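Phosphotransferase system, mannose/fructose/N-acetylgalactosamine-specific component IIB (Thermoanaerobacter tengcongensis, PDB 3LFJ) probably serves as the IIB component of a sugar phosphotransferase system, passing phosphate from a phosphohistidine protein to sugar during uptake. Local coordinates at residues Val25-Asp30 / Thr121-Gly126; Thr40-Gly45 / Tyr163-Pro168; Ala49-Ile54 / Phe101-Asn106; Ala85-Trp90 / Gly116-Thr121; Lys135-Ser140 / Glu180-Glu185. All blocks are in the same frame, centred on the assembly; numbering follows the deposited sequence. Where two conformers were deposited one is given.

Interaction 1. Residues Val25-Asp30 / Thr121-Gly126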
# COMPACT_ATOMS: atom_id res chain seq x y z
N VAL A 25 -3.97 1.92 9.94
CA VAL A 25 -3.13 1.04 10.76
C VAL A 25 -1.91 0.50 10.00
O VAL A 25 -0.95 0.07 10.62
CB VAL A 25 -3.92 -0.14 11.37
CG1 VAL A 25 -5.05 0.39 12.24
CG2 VAL A 25 -4.46 -1.08 10.28
N PHE A 26 -1.97 0.54 8.67
CA PHE A 26 -0.88 0.05 7.84
C PHE A 26 -1.14 0.51 6.42
O PHE A 26 -2.28 0.84 6.09
CB PHE A 26 -0.83 -1.49 7.87
CG PHE A 26 0.53 -2.06 7.60
CD1 PHE A 26 1.55 -1.93 8.53
CD2 PHE A 26 0.78 -2.74 6.42
CE1 PHE A 26 2.80 -2.48 8.30
CE2 PHE A 26 2.04 -3.29 6.18
CZ PHE A 26 3.04 -3.15 7.12
N ALA A 27 -0.09 0.53 5.61
CA ALA A 27 -0.25 0.80 4.17
C ALA A 27 0.74 -0.07 3.42
O ALA A 27 1.89 -0.22 3.82
CB ALA A 27 -0.04 2.27 3.86
N ARG A 28 0.27 -0.64 2.32
CA ARG A 28 1.08 -1.58 1.54
C ARG A 28 0.87 -1.33 0.05
O ARG A 28 -0.24 -1.04 -0.40
CB ARG A 28 0.67 -3.01 1.90
CG ARG A 28 1.25 -4.11 0.99
CD ARG A 28 0.86 -5.47 1.54
NE ARG A 28 1.21 -6.56 0.64
CZ ARG A 28 2.38 -7.21 0.67
NH1 ARG A 28 2.59 -8.18 -0.20
NH2 ARG A 28 3.34 -6.87 1.53
N ILE A 29 1.97 -1.45 -0.70
CA ILE A 29 1.92 -1.39 -2.16
C ILE A 29 2.16 -2.79 -2.71
O ILE A 29 3.18 -3.42 -2.41
CB ILE A 29 2.96 -0.40 -2.73
CG1 ILE A 29 2.56 1.04 -2.34
CG2 ILE A 29 3.08 -0.57 -4.27
CD1 ILE A 29 3.63 2.10 -2.56
N ASP A 30 1.21 -3.30 -3.48
CA ASP A 30 1.37 -4.62 -4.10
C ASP A 30 0.58 -4.59 -5.39
O ASP A 30 -0.65 -4.43 -5.37
CB ASP A 30 0.86 -5.73 -3.17
CG ASP A 30 1.14 -7.14 -3.70
OD1 ASP A 30 1.24 -7.34 -4.93
OD2 ASP A 30 1.23 -8.06 -2.87
N THR A 121 2.00 6.58 7.86
CA THR A 121 3.17 6.59 8.74
C THR A 121 4.17 5.49 8.39
O THR A 121 5.38 5.65 8.58
CB THR A 121 2.79 6.49 10.23
OG1 THR A 121 1.91 5.38 10.47
CG2 THR A 121 2.12 7.78 10.69
N THR A 122 3.66 4.36 7.89
CA THR A 122 4.48 3.22 7.51
C THR A 122 4.00 2.75 6.14
O THR A 122 2.80 2.58 5.93
CB THR A 122 4.32 2.05 8.49
OG1 THR A 122 4.79 2.45 9.78
CG2 THR A 122 5.12 0.83 8.03
N LEU A 123 4.95 2.52 5.24
CA LEU A 123 4.63 2.10 3.89
C LEU A 123 5.45 0.87 3.56
O LEU A 123 6.68 0.94 3.43
CB LEU A 123 4.91 3.22 2.91
CG LEU A 123 4.58 2.89 1.44
CD1 LEU A 123 3.11 2.57 1.26
CD2 LEU A 123 4.98 4.05 0.56
N ASN A 124 4.75 -0.25 3.40
CA ASN A 124 5.34 -1.54 3.10
C ASN A 124 5.29 -1.80 1.59
O ASN A 124 4.22 -1.84 0.99
CB ASN A 124 4.55 -2.60 3.87
CG ASN A 124 4.75 -3.99 3.35
OD1 ASN A 124 5.89 -4.44 3.12
ND2 ASN A 124 3.66 -4.69 3.16
N ILE A 125 6.46 -1.93 0.96
CA ILE A 125 6.52 -2.27 -0.46
C ILE A 125 6.47 -3.79 -0.59
O ILE A 125 7.45 -4.49 -0.27
CB ILE A 125 7.80 -1.70 -1.14
CG1 ILE A 125 8.04 -0.23 -0.76
CG2 ILE A 125 7.72 -1.91 -2.64
CD1 ILE A 125 6.86 0.72 -1.05
N GLY A 126 5.33 -4.32 -1.01
CA GLY A 126 5.08 -5.75 -1.03
C GLY A 126 5.25 -6.45 -2.37
O GLY A 126 5.67 -7.61 -2.41
O HOH W 1 4.13 -9.82 -3.21
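Strands 25-30 and 122-126 run parallel, 28° apart, with Arg-28 level with Asn-124 and a ladder of Asn-124 N to Ala-27 O (2.9 Å), Ile-29 N to Asn-124 O (2.8 Å) and Gly-126 N to Ile-29 O (2.7 Å). The last bond is the most bent, 148° at the hydrogen. On the face carrying Ile-29 and Ile-125, the Ile-29 side chain runs alongside Ile-125, CD1 to CD1 at 3.8 Å, and the same Ile-29 CD1 reaches Leu-123 CD1 at 3.9 Å. On the Arg-28 face, the ring of Phe-26 brings CE2 to 3.5 Å from Asn-124 CB. Arg-28 leaves with CG trans to its own N (chi1 170°) and stays extended to NE; Gly-126 CA lies over one guanidinium face, 3.3 Å from Arg-28 NH2. A salt bridge from Arg-28 NH1 to Asp-30 OD2 (3.0 Å) holds the group from within its strand, and His-35 NE2 also bonds to OD2. Both are inner strands in the parallel part of an open alpha/beta sheet: 98-104 flanks 22-30 and 161-164 flanks 122-127, while Trp-42 of helix 38-43 packs on Arg-28 and Asn-124.

Interaction 2. Residues Thr40-Gly45 / Tyr163-Pro168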
# COMPACT_ATOMS: atom_id res chain seq x y z
N THR A 40 -4.22 -12.59 3.86
CA THR A 40 -4.71 -13.33 5.01
C THR A 40 -3.63 -13.31 6.09
O THR A 40 -3.91 -13.07 7.27
CB THR A 40 -5.10 -14.76 4.62
OG1 THR A 40 -6.17 -14.70 3.67
CG2 THR A 40 -5.55 -15.55 5.84
N ARG A 41 -2.37 -13.49 5.67
CA ARG A 41 -1.25 -13.37 6.59
C ARG A 41 -1.13 -11.97 7.19
O ARG A 41 -1.03 -11.81 8.40
CB ARG A 41 0.06 -13.78 5.91
CG ARG A 41 0.04 -15.19 5.33
CD ARG A 41 1.44 -15.60 4.90
NE ARG A 41 1.43 -16.91 4.26
CZ ARG A 41 1.50 -18.06 4.92
NH1 ARG A 41 1.59 -18.06 6.24
NH2 ARG A 41 1.48 -19.21 4.25
N TRP A 42 -1.16 -10.94 6.34
CA TRP A 42 -1.03 -9.57 6.82
C TRP A 42 -2.13 -9.17 7.80
O TRP A 42 -1.86 -8.52 8.80
CB TRP A 42 -0.97 -8.58 5.65
CG TRP A 42 0.40 -8.54 5.03
CD1 TRP A 42 0.78 -9.10 3.84
CD2 TRP A 42 1.57 -7.93 5.58
NE1 TRP A 42 2.12 -8.87 3.62
CE2 TRP A 42 2.63 -8.16 4.68
CE3 TRP A 42 1.83 -7.22 6.76
CZ2 TRP A 42 3.93 -7.71 4.92
CZ3 TRP A 42 3.13 -6.75 7.00
CH2 TRP A 42 4.16 -7.00 6.07
N MET A 43 -3.37 -9.57 7.52
CA MET A 43 -4.49 -9.09 8.33
C MET A 43 -4.52 -9.71 9.71
O MET A 43 -5.14 -9.15 10.61
CB MET A 43 -5.82 -9.28 7.61
CG MET A 43 -5.99 -8.36 6.39
SD MET A 43 -5.58 -6.61 6.65
CE MET A 43 -6.97 -6.06 7.63
N LYS A 44 -3.84 -10.83 9.89
CA LYS A 44 -3.77 -11.42 11.23
C LYS A 44 -3.12 -10.48 12.25
O LYS A 44 -3.40 -10.55 13.45
CB LYS A 44 -3.10 -12.80 11.20
CG LYS A 44 -4.12 -13.88 10.87
CD LYS A 44 -3.50 -15.22 10.51
CE LYS A 44 -4.59 -16.22 10.18
NZ LYS A 44 -4.06 -17.56 9.82
N GLY A 45 -2.27 -9.57 11.76
CA GLY A 45 -1.66 -8.56 12.59
C GLY A 45 -2.52 -7.33 12.86
O GLY A 45 -2.12 -6.45 13.61
N TYR A 163 9.69 0.34 3.87
CA TYR A 163 10.45 -0.89 3.76
C TYR A 163 9.82 -1.91 2.83
O TYR A 163 8.60 -1.89 2.61
CB TYR A 163 10.72 -1.49 5.14
CG TYR A 163 9.51 -1.86 5.97
CD1 TYR A 163 9.11 -1.06 7.02
CD2 TYR A 163 8.80 -3.04 5.73
CE1 TYR A 163 8.04 -1.40 7.81
CE2 TYR A 163 7.69 -3.38 6.50
CZ TYR A 163 7.33 -2.55 7.55
OH TYR A 163 6.26 -2.88 8.34
N LEU A 164 10.65 -2.78 2.28
CA LEU A 164 10.23 -3.88 1.44
C LEU A 164 10.03 -5.10 2.30
O LEU A 164 10.90 -5.44 3.11
CB LEU A 164 11.31 -4.21 0.41
CG LEU A 164 11.39 -3.33 -0.84
CD1 LEU A 164 11.65 -1.88 -0.51
CD2 LEU A 164 12.47 -3.89 -1.75
N GLN A 165 8.90 -5.76 2.15
CA GLN A 165 8.63 -7.01 2.86
C GLN A 165 7.43 -7.71 2.25
O GLN A 165 6.35 -7.13 2.13
CB GLN A 165 8.38 -6.76 4.35
CG GLN A 165 8.43 -8.04 5.18
CD GLN A 165 8.17 -7.80 6.65
OE1 GLN A 165 7.54 -6.80 7.02
NE2 GLN A 165 8.65 -8.70 7.50
N MET A 166 7.61 -8.96 1.86
CA MET A 166 6.57 -9.66 1.12
C MET A 166 5.41 -10.08 2.04
O MET A 166 4.25 -9.78 1.77
CB MET A 166 7.17 -10.87 0.41
CG MET A 166 6.27 -11.46 -0.64
SD MET A 166 7.02 -12.86 -1.48
CE MET A 166 7.24 -14.00 -0.11
N ILE A 167 5.75 -10.79 3.12
CA ILE A 167 4.79 -11.22 4.12
C ILE A 167 5.37 -10.96 5.51
O ILE A 167 6.55 -10.64 5.64
CB ILE A 167 4.38 -12.70 3.95
CG1 ILE A 167 5.63 -13.58 3.85
CG2 ILE A 167 3.47 -12.86 2.73
CD1 ILE A 167 5.33 -15.07 3.64
N PRO A 168 4.54 -11.05 6.54
CA PRO A 168 5.02 -10.59 7.85
C PRO A 168 6.27 -11.29 8.36
O PRO A 168 7.02 -10.68 9.13
CB PRO A 168 3.83 -10.85 8.76
CG PRO A 168 2.65 -10.66 7.85
CD PRO A 168 3.08 -11.27 6.54
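Gln-165 is the first residue of the segment to meet Trp-42: its extended chain carries OE1 to 3.5 Å from Trp-42 CH2, at the indole edge, with amide and ring planes 77° apart. The other end of that amide is engaged elsewhere, NE2 bonding to Ser-170 O. Met-166 contributes its backbone: Trp-42 NE1 donates to Met-166 O (3.0 Å, 157° at the hydrogen), the oxygen lying in the indole plane while the donor is tilted 31° from the carbonyl plane. Arg-28 NH1 makes a weak second bond to this oxygen. Ile-167 follows, its CA 3.6 Å from Trp-42 NE1, and its CG2 touches the aliphatic part of Arg-41 at CD (4.0 Å). Pro-168 then folds over the indole. Its CD stands 3.8 Å from the centroid of the five-membered ring, close to the ring normal, and its CG reaches Trp-42 CE3 at 3.7 Å. The indole, which also meets the ring of Phe-26, is fixed by a CH-pi contact over one face and a hydrogen bond at the edge. Together they fasten helix 38-43, on one face of the parallel sheet of this alpha/beta fold, to the chain that turns back after strand 161-164.

Interaction 3. Residues Ala49-Ile54 / Phe101-Asn106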
# COMPACT_ATOMS: atom_id res chain seq x y z
N ALA A 49 -9.25 -4.43 11.64
CA ALA A 49 -9.19 -3.56 10.46
C ALA A 49 -9.86 -4.14 9.22
O ALA A 49 -10.00 -5.36 9.05
CB ALA A 49 -7.74 -3.21 10.15
N SER A 50 -10.29 -3.23 8.35
CA SER A 50 -10.78 -3.63 7.05
C SER A 50 -9.70 -3.29 6.03
O SER A 50 -8.76 -2.56 6.33
CB SER A 50 -12.04 -2.87 6.71
OG SER A 50 -11.75 -1.50 6.64
N ILE A 51 -9.82 -3.86 4.84
CA ILE A 51 -8.89 -3.56 3.75
C ILE A 51 -9.52 -2.48 2.87
O ILE A 51 -10.64 -2.64 2.40
CB ILE A 51 -8.63 -4.80 2.90
CG1 ILE A 51 -7.89 -5.86 3.73
CG2 ILE A 51 -7.79 -4.42 1.65
CD1 ILE A 51 -7.82 -7.22 3.09
N VAL A 52 -8.81 -1.38 2.67
CA VAL A 52 -9.24 -0.35 1.76
C VAL A 52 -8.24 -0.29 0.62
O VAL A 52 -7.08 0.05 0.83
CB VAL A 52 -9.36 1.01 2.44
CG1 VAL A 52 -9.65 2.11 1.41
CG2 VAL A 52 -10.48 0.96 3.49
N ILE A 53 -8.70 -0.66 -0.57
CA ILE A 53 -7.87 -0.55 -1.77
C ILE A 53 -8.14 0.79 -2.40
O ILE A 53 -9.30 1.16 -2.64
CB ILE A 53 -8.19 -1.64 -2.79
CG1 ILE A 53 -7.93 -3.03 -2.18
CG2 ILE A 53 -7.33 -1.42 -4.06
CD1 ILE A 53 -8.39 -4.18 -3.05
N ILE A 54 -7.07 1.55 -2.62
CA ILE A 54 -7.20 2.86 -3.27
C ILE A 54 -6.55 2.77 -4.64
O ILE A 54 -5.33 2.60 -4.74
CB ILE A 54 -6.56 4.02 -2.46
CG1 ILE A 54 -7.22 4.13 -1.09
CG2 ILE A 54 -6.72 5.33 -3.23
CD1 ILE A 54 -6.54 5.14 -0.15
N PHE A 101 -6.53 -0.89 6.72
CA PHE A 101 -5.24 -1.32 6.17
C PHE A 101 -5.31 -0.87 4.71
O PHE A 101 -6.13 -1.39 3.94
CB PHE A 101 -5.16 -2.85 6.30
CG PHE A 101 -3.87 -3.47 5.82
CD1 PHE A 101 -3.03 -4.16 6.71
CD2 PHE A 101 -3.51 -3.43 4.48
CE1 PHE A 101 -1.86 -4.77 6.28
CE2 PHE A 101 -2.33 -4.02 4.04
CZ PHE A 101 -1.51 -4.71 4.94
N LEU A 102 -4.51 0.13 4.35
CA LEU A 102 -4.54 0.65 2.97
C LEU A 102 -3.71 -0.23 2.05
O LEU A 102 -2.58 -0.61 2.37
CB LEU A 102 -3.98 2.06 2.91
CG LEU A 102 -4.72 3.12 3.73
CD1 LEU A 102 -4.06 4.47 3.54
CD2 LEU A 102 -6.18 3.18 3.29
N LEU A 103 -4.29 -0.55 0.90
CA LEU A 103 -3.61 -1.34 -0.11
C LEU A 103 -3.61 -0.57 -1.43
O LEU A 103 -4.68 -0.19 -1.92
CB LEU A 103 -4.32 -2.69 -0.23
CG LEU A 103 -3.69 -3.72 -1.16
CD1 LEU A 103 -2.25 -3.96 -0.76
CD2 LEU A 103 -4.50 -5.02 -1.06
N PHE A 104 -2.43 -0.31 -1.97
CA PHE A 104 -2.29 0.37 -3.27
C PHE A 104 -1.71 -0.58 -4.28
O PHE A 104 -0.93 -1.45 -3.94
CB PHE A 104 -1.31 1.57 -3.16
CG PHE A 104 -1.72 2.59 -2.17
CD1 PHE A 104 -2.54 3.63 -2.55
CD2 PHE A 104 -1.29 2.51 -0.84
CE1 PHE A 104 -2.94 4.60 -1.62
CE2 PHE A 104 -1.69 3.48 0.09
CZ PHE A 104 -2.50 4.53 -0.30
N LYS A 105 -2.06 -0.38 -5.54
CA LYS A 105 -1.44 -1.14 -6.61
C LYS A 105 -0.04 -0.62 -6.97
O LYS A 105 0.82 -1.38 -7.42
CB LYS A 105 -2.35 -1.07 -7.85
CG LYS A 105 -2.04 -2.06 -8.94
CD LYS A 105 -3.05 -1.84 -10.07
CE LYS A 105 -2.85 -2.84 -11.19
NZ LYS A 105 -3.86 -2.56 -12.28
N ASN A 106 0.20 0.67 -6.78
CA ASN A 106 1.45 1.26 -7.23
C ASN A 106 1.85 2.48 -6.40
O ASN A 106 1.04 3.06 -5.68
CB ASN A 106 1.34 1.63 -8.73
CG ASN A 106 0.07 2.38 -9.05
OD1 ASN A 106 -0.20 3.43 -8.48
ND2 ASN A 106 -0.72 1.84 -9.98
O HOH W 2 -3.34 1.96 -6.45
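Ile-54 lies alongside Phe-104 and can be traced outward atom by atom. CB sits 3.8 Å from Phe-104 CE1, and the CG2 branch, trans to the backbone N, grazes the same ring carbon at 4.2 Å. With chi1 at -60°, CG1 lies beside the backbone N, and CD1 at its end sits between two residues of the partner strand, 3.9 Å from Phe-104 CE1 and 4.0 Å from Leu-102 CD2. Leu-102 CD2 also meets Val-52 CB, at 3.9 Å. These side chains share one face of the parallel sheet that forms the middle layer of this alpha/beta fold; helix 107-115 packs on it through Val-113, which touches both Ile-54 and Phe-104. On the face of Ile-53 and Leu-103, Ile-53 CG1 rests against Leu-103 CB, and helix 38-43 covers Ile-51 and Phe-101 through Met-39 and Met-43. The backbones, 31° apart, are joined by four hydrogen bonds, from Phe-101 N to Ser-50 O (2.8 Å, 171° at the hydrogen) through to Ile-54 N to Leu-103 O (3.0 Å). Beyond the last of these the strands part, and a water donates to Ile-54 O while accepting from Lys-105 N.

Interaction 4. Residues Ala85-Trp90 / Gly116-Thr121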
# COMPACT_ATOMS: atom_id res chain seq x y z
N ALA A 85 -12.14 10.00 -4.07
CA ALA A 85 -13.14 9.49 -3.14
C ALA A 85 -12.54 9.06 -1.80
O ALA A 85 -13.16 9.25 -0.75
CB ALA A 85 -13.92 8.32 -3.77
N ALA A 86 -11.34 8.48 -1.84
CA ALA A 86 -10.65 8.11 -0.60
C ALA A 86 -10.33 9.35 0.21
O ALA A 86 -10.55 9.37 1.42
CB ALA A 86 -9.39 7.34 -0.91
N LEU A 87 -9.80 10.38 -0.44
CA LEU A 87 -9.47 11.60 0.29
C LEU A 87 -10.73 12.23 0.88
O LEU A 87 -10.71 12.72 2.01
CB LEU A 87 -8.74 12.59 -0.63
CG LEU A 87 -7.35 12.12 -1.05
CD1 LEU A 87 -6.83 12.96 -2.19
CD2 LEU A 87 -6.41 12.16 0.14
N LYS A 88 -11.83 12.19 0.13
CA LYS A 88 -13.08 12.76 0.62
C LYS A 88 -13.60 12.00 1.84
O LYS A 88 -14.03 12.60 2.83
CB LYS A 88 -14.14 12.80 -0.48
CG LYS A 88 -15.50 13.32 -0.02
CD LYS A 88 -16.53 13.20 -1.14
N GLU A 89 -13.53 10.67 1.79
CA GLU A 89 -14.04 9.83 2.87
C GLU A 89 -13.21 10.02 4.13
O GLU A 89 -13.74 10.19 5.24
CB GLU A 89 -14.04 8.36 2.44
CG GLU A 89 -14.63 7.39 3.45
CD GLU A 89 -16.15 7.45 3.51
OE1 GLU A 89 -16.75 8.16 2.69
OE2 GLU A 89 -16.73 6.78 4.39
N TRP A 90 -11.89 10.01 3.97
CA TRP A 90 -11.01 10.13 5.11
C TRP A 90 -11.21 11.50 5.77
O TRP A 90 -11.09 11.64 6.98
CB TRP A 90 -9.54 9.91 4.71
CG TRP A 90 -8.60 10.36 5.78
CD1 TRP A 90 -8.22 9.67 6.89
CD2 TRP A 90 -7.95 11.64 5.85
NE1 TRP A 90 -7.37 10.43 7.65
CE2 TRP A 90 -7.19 11.64 7.03
CE3 TRP A 90 -7.94 12.77 5.04
CZ2 TRP A 90 -6.43 12.74 7.42
CZ3 TRP A 90 -7.18 13.86 5.42
CH2 TRP A 90 -6.43 13.83 6.60
N GLY A 116 -2.29 14.54 -1.21
CA GLY A 116 -3.61 15.05 -0.90
C GLY A 116 -3.90 15.17 0.59
O GLY A 116 -5.00 15.55 0.98
N GLY A 117 -2.93 14.80 1.42
CA GLY A 117 -3.03 15.01 2.86
C GLY A 117 -3.35 13.79 3.71
O GLY A 117 -3.49 13.89 4.93
N LEU A 118 -3.47 12.64 3.07
CA LEU A 118 -3.76 11.43 3.83
C LEU A 118 -2.48 10.97 4.54
O LEU A 118 -1.45 10.74 3.92
CB LEU A 118 -4.37 10.36 2.92
CG LEU A 118 -5.22 9.33 3.68
CD1 LEU A 118 -6.35 8.77 2.84
CD2 LEU A 118 -4.31 8.23 4.16
N PRO A 119 -2.56 10.85 5.87
CA PRO A 119 -1.35 10.58 6.65
C PRO A 119 -1.05 9.10 6.67
O PRO A 119 -1.83 8.30 7.18
CB PRO A 119 -1.71 11.07 8.05
CG PRO A 119 -3.18 10.88 8.15
CD PRO A 119 -3.75 11.01 6.74
N ILE A 120 0.06 8.76 6.04
CA ILE A 120 0.56 7.41 6.10
C ILE A 120 1.89 7.43 6.84
O ILE A 120 2.78 8.21 6.50
CB ILE A 120 0.74 6.85 4.69
CG1 ILE A 120 -0.62 6.74 4.01
CG2 ILE A 120 1.43 5.49 4.73
CD1 ILE A 120 -0.56 6.20 2.59
N THR A 121 2.00 6.58 7.86
CA THR A 121 3.17 6.59 8.74
C THR A 121 4.17 5.49 8.39
O THR A 121 5.38 5.65 8.58
CB THR A 121 2.79 6.49 10.23
OG1 THR A 121 1.91 5.38 10.47
CG2 THR A 121 2.12 7.78 10.69
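Trp-90 lays one face of its indole over the side chain of Leu-118, with Pro-119 packed toward the rim of the same side. Pro-119 CD approaches the six-membered ring 3.3 Å from Trp-90 CZ2, a tight fit, and 3.5 Å from CE2. In the Leu-118 conformer described, CG stands 4.2 Å from the centroid of the five-membered ring and 15° off its normal, a CH-pi contact, while CD1 lies 3.9 Å from Trp-90 CB. That conformer is one of two, so the leucine contact is less certain than the proline one. CB of Trp-90 already points at the loop, and CG trans to the backbone N (chi1 166°) continues in that direction. The loop itself begins with a Schellman motif that ends helix 107-115: Gly-117 has a positive phi of 104°, and its carbonyl O comes to 3.4 Å from Trp-90 CH2 at an oblique approach. One turn earlier in helix 83-91, Leu-87 CD2 touches Gly-116 O at 3.8 Å and Leu-118 CB at 3.9 Å, and Leu-87 CD1 passes 4.0 Å from Gly-116 CA. Beneath this layer Leu-118 continues onto Ile-24 and Leu-102 of the central sheet, and Trp-90 also stacks on His-20 and touches Trp-22.

Interaction 5. Residues Lys135-Ser140 / Glu180-Glu185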
# COMPACT_ATOMS: atom_id res chain seq x y z
N LYS A 135 15.11 -2.27 -11.60
CA LYS A 135 16.19 -3.11 -11.12
C LYS A 135 15.60 -4.14 -10.17
O LYS A 135 14.82 -3.79 -9.30
CB LYS A 135 17.24 -2.27 -10.40
CG LYS A 135 18.32 -3.08 -9.71
CD LYS A 135 19.36 -2.19 -9.06
CE LYS A 135 20.27 -1.55 -10.10
NZ LYS A 135 19.60 -0.47 -10.87
N GLY A 136 15.99 -5.40 -10.34
CA GLY A 136 15.55 -6.47 -9.46
C GLY A 136 16.12 -6.31 -8.07
O GLY A 136 17.31 -6.04 -7.91
N ILE A 137 15.28 -6.45 -7.04
CA ILE A 137 15.75 -6.36 -5.67
C ILE A 137 15.46 -7.67 -4.95
O ILE A 137 16.36 -8.26 -4.34
CB ILE A 137 15.10 -5.16 -4.94
CG1 ILE A 137 15.46 -3.85 -5.65
CG2 ILE A 137 15.57 -5.10 -3.49
CD1 ILE A 137 14.62 -2.67 -5.21
N SER A 138 14.22 -8.13 -5.04
CA SER A 138 13.81 -9.39 -4.46
C SER A 138 12.87 -10.12 -5.41
O SER A 138 12.49 -9.57 -6.45
CB SER A 138 13.11 -9.13 -3.12
OG SER A 138 11.87 -8.47 -3.34
N GLN A 139 12.50 -11.34 -5.06
CA GLN A 139 11.54 -12.10 -5.85
C GLN A 139 10.24 -11.33 -6.02
O GLN A 139 9.57 -11.45 -7.06
CB GLN A 139 11.27 -13.47 -5.21
CG GLN A 139 10.68 -14.52 -6.14
CD GLN A 139 9.23 -14.25 -6.50
N SER A 140 9.88 -10.52 -5.03
CA SER A 140 8.60 -9.81 -5.11
C SER A 140 8.72 -8.36 -5.56
O SER A 140 7.74 -7.79 -6.00
CB SER A 140 7.81 -9.89 -3.80
OG SER A 140 8.51 -9.27 -2.74
N GLU A 180 21.54 2.07 -0.69
CA GLU A 180 22.95 1.75 -0.51
C GLU A 180 23.43 0.57 -1.35
O GLU A 180 24.51 0.62 -1.94
CB GLU A 180 23.25 1.49 0.97
CG GLU A 180 23.23 2.74 1.82
CD GLU A 180 23.38 2.43 3.30
OE1 GLU A 180 23.18 1.26 3.69
OE2 GLU A 180 23.69 3.37 4.07
N LYS A 181 22.63 -0.50 -1.40
CA LYS A 181 23.03 -1.71 -2.10
C LYS A 181 22.69 -1.75 -3.59
O LYS A 181 23.44 -2.32 -4.38
CB LYS A 181 22.43 -2.95 -1.42
CG LYS A 181 22.92 -3.20 -0.02
CD LYS A 181 22.55 -4.60 0.43
CE LYS A 181 23.15 -4.94 1.79
NZ LYS A 181 22.98 -6.38 2.10
N TYR A 182 21.55 -1.18 -3.96
CA TYR A 182 21.02 -1.36 -5.31
C TYR A 182 21.04 -0.11 -6.18
O TYR A 182 20.96 -0.20 -7.41
CB TYR A 182 19.60 -1.93 -5.25
CG TYR A 182 19.54 -3.30 -4.62
CD1 TYR A 182 19.73 -4.44 -5.38
CD2 TYR A 182 19.30 -3.45 -3.26
CE1 TYR A 182 19.68 -5.69 -4.80
CE2 TYR A 182 19.25 -4.69 -2.68
CZ TYR A 182 19.45 -5.81 -3.45
OH TYR A 182 19.39 -7.06 -2.88
N PHE A 183 21.14 1.06 -5.54
CA PHE A 183 21.17 2.33 -6.26
C PHE A 183 22.18 3.31 -5.67
O PHE A 183 21.83 4.46 -5.38
CB PHE A 183 19.79 2.98 -6.25
CG PHE A 183 18.70 2.09 -6.78
CD1 PHE A 183 18.30 2.17 -8.10
CD2 PHE A 183 18.10 1.16 -5.95
CE1 PHE A 183 17.31 1.35 -8.59
CE2 PHE A 183 17.10 0.33 -6.43
CZ PHE A 183 16.71 0.43 -7.75
N PRO A 184 23.43 2.86 -5.49
CA PRO A 184 24.48 3.66 -4.84
C PRO A 184 24.57 5.07 -5.44
O PRO A 184 25.11 5.24 -6.53
CB PRO A 184 25.76 2.86 -5.14
CG PRO A 184 25.38 1.93 -6.27
CD PRO A 184 23.96 1.57 -5.95
N GLU A 185 24.03 6.05 -4.72
CA GLU A 185 23.94 7.42 -5.21
C GLU A 185 23.13 8.27 -4.23
O GLU A 185 21.92 8.11 -4.10
CB GLU A 185 23.28 7.47 -6.59
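Lys-135, Ile-137, Tyr-182 and Phe-183 form the first shell, and both aromatic rings receive an aliphatic group over one face. Ile-137 CG2 stands 4.0 Å from the Tyr-182 ring centroid, 19° off the normal and shifted toward the rim, with Tyr-182 CE2 its closest ring atom at 3.8 Å. Lys-135 CD is placed similarly over Phe-183, 4.2 Å from that centroid and 21° off the normal, the two side chains passing each other in opposite directions. Ile-137 also reaches the edge of the Phe-183 ring, where its CD1 comes to 4.1 Å from Phe-183 CE2. Two bends in the lysine chain, at chi3 (-74°) and chi4, fold the ammonium back along the phenyl group, with NZ 3.7 Å from Phe-183 CE1. Gly-136 O approaches Tyr-182 CD1 obliquely at 3.8 Å.

The second shell lies in the backbone on both sides. Phe-183 is the first residue to leave helical angles after helix 175-182, and its ring packs back on Val-178 of that helix. On the other side Ile-137 and Ser-138 both face Val-141 in a classic beta bulge, and Ser-138 OG bonds to Val-141 N.

The contact lies at the surface, about 19 Å from the chain centre to its own. Strand 135-136 pairs antiparallel with 142-143 in a small separate sheet; Val-178 touches Ile-137 as well, and Leu-164 of strand 161-164 touches Ile-137, linking the hairpin to the main sheet.

In the fold
Interactions 1 and 3 are two strand pairings of one mixed sheet, centres about 9 Å apart and joined because strand 22-30 lies directly beside strand 98-104. Interaction 2 borders interaction 1 (centres about 9 Å apart), bringing helix 38-43 against the chain after strand 161-164, a neighbour of 122-127. Interaction 4 shares Thr-121 with interaction 1 and packs helix 83-91 against the loop leading into strand 122-127, on the other side of the chain centre from interaction 2. Along the chain, 3 and 4 both nest inside the loop closed by 1, whereas 1 and 2 cross; interactions 1 to 4 together build one compact alpha/beta domain. Interaction 5, its centre about 29 Å from that of interaction 4, joins the end of helix 175-182 to a peripheral hairpin.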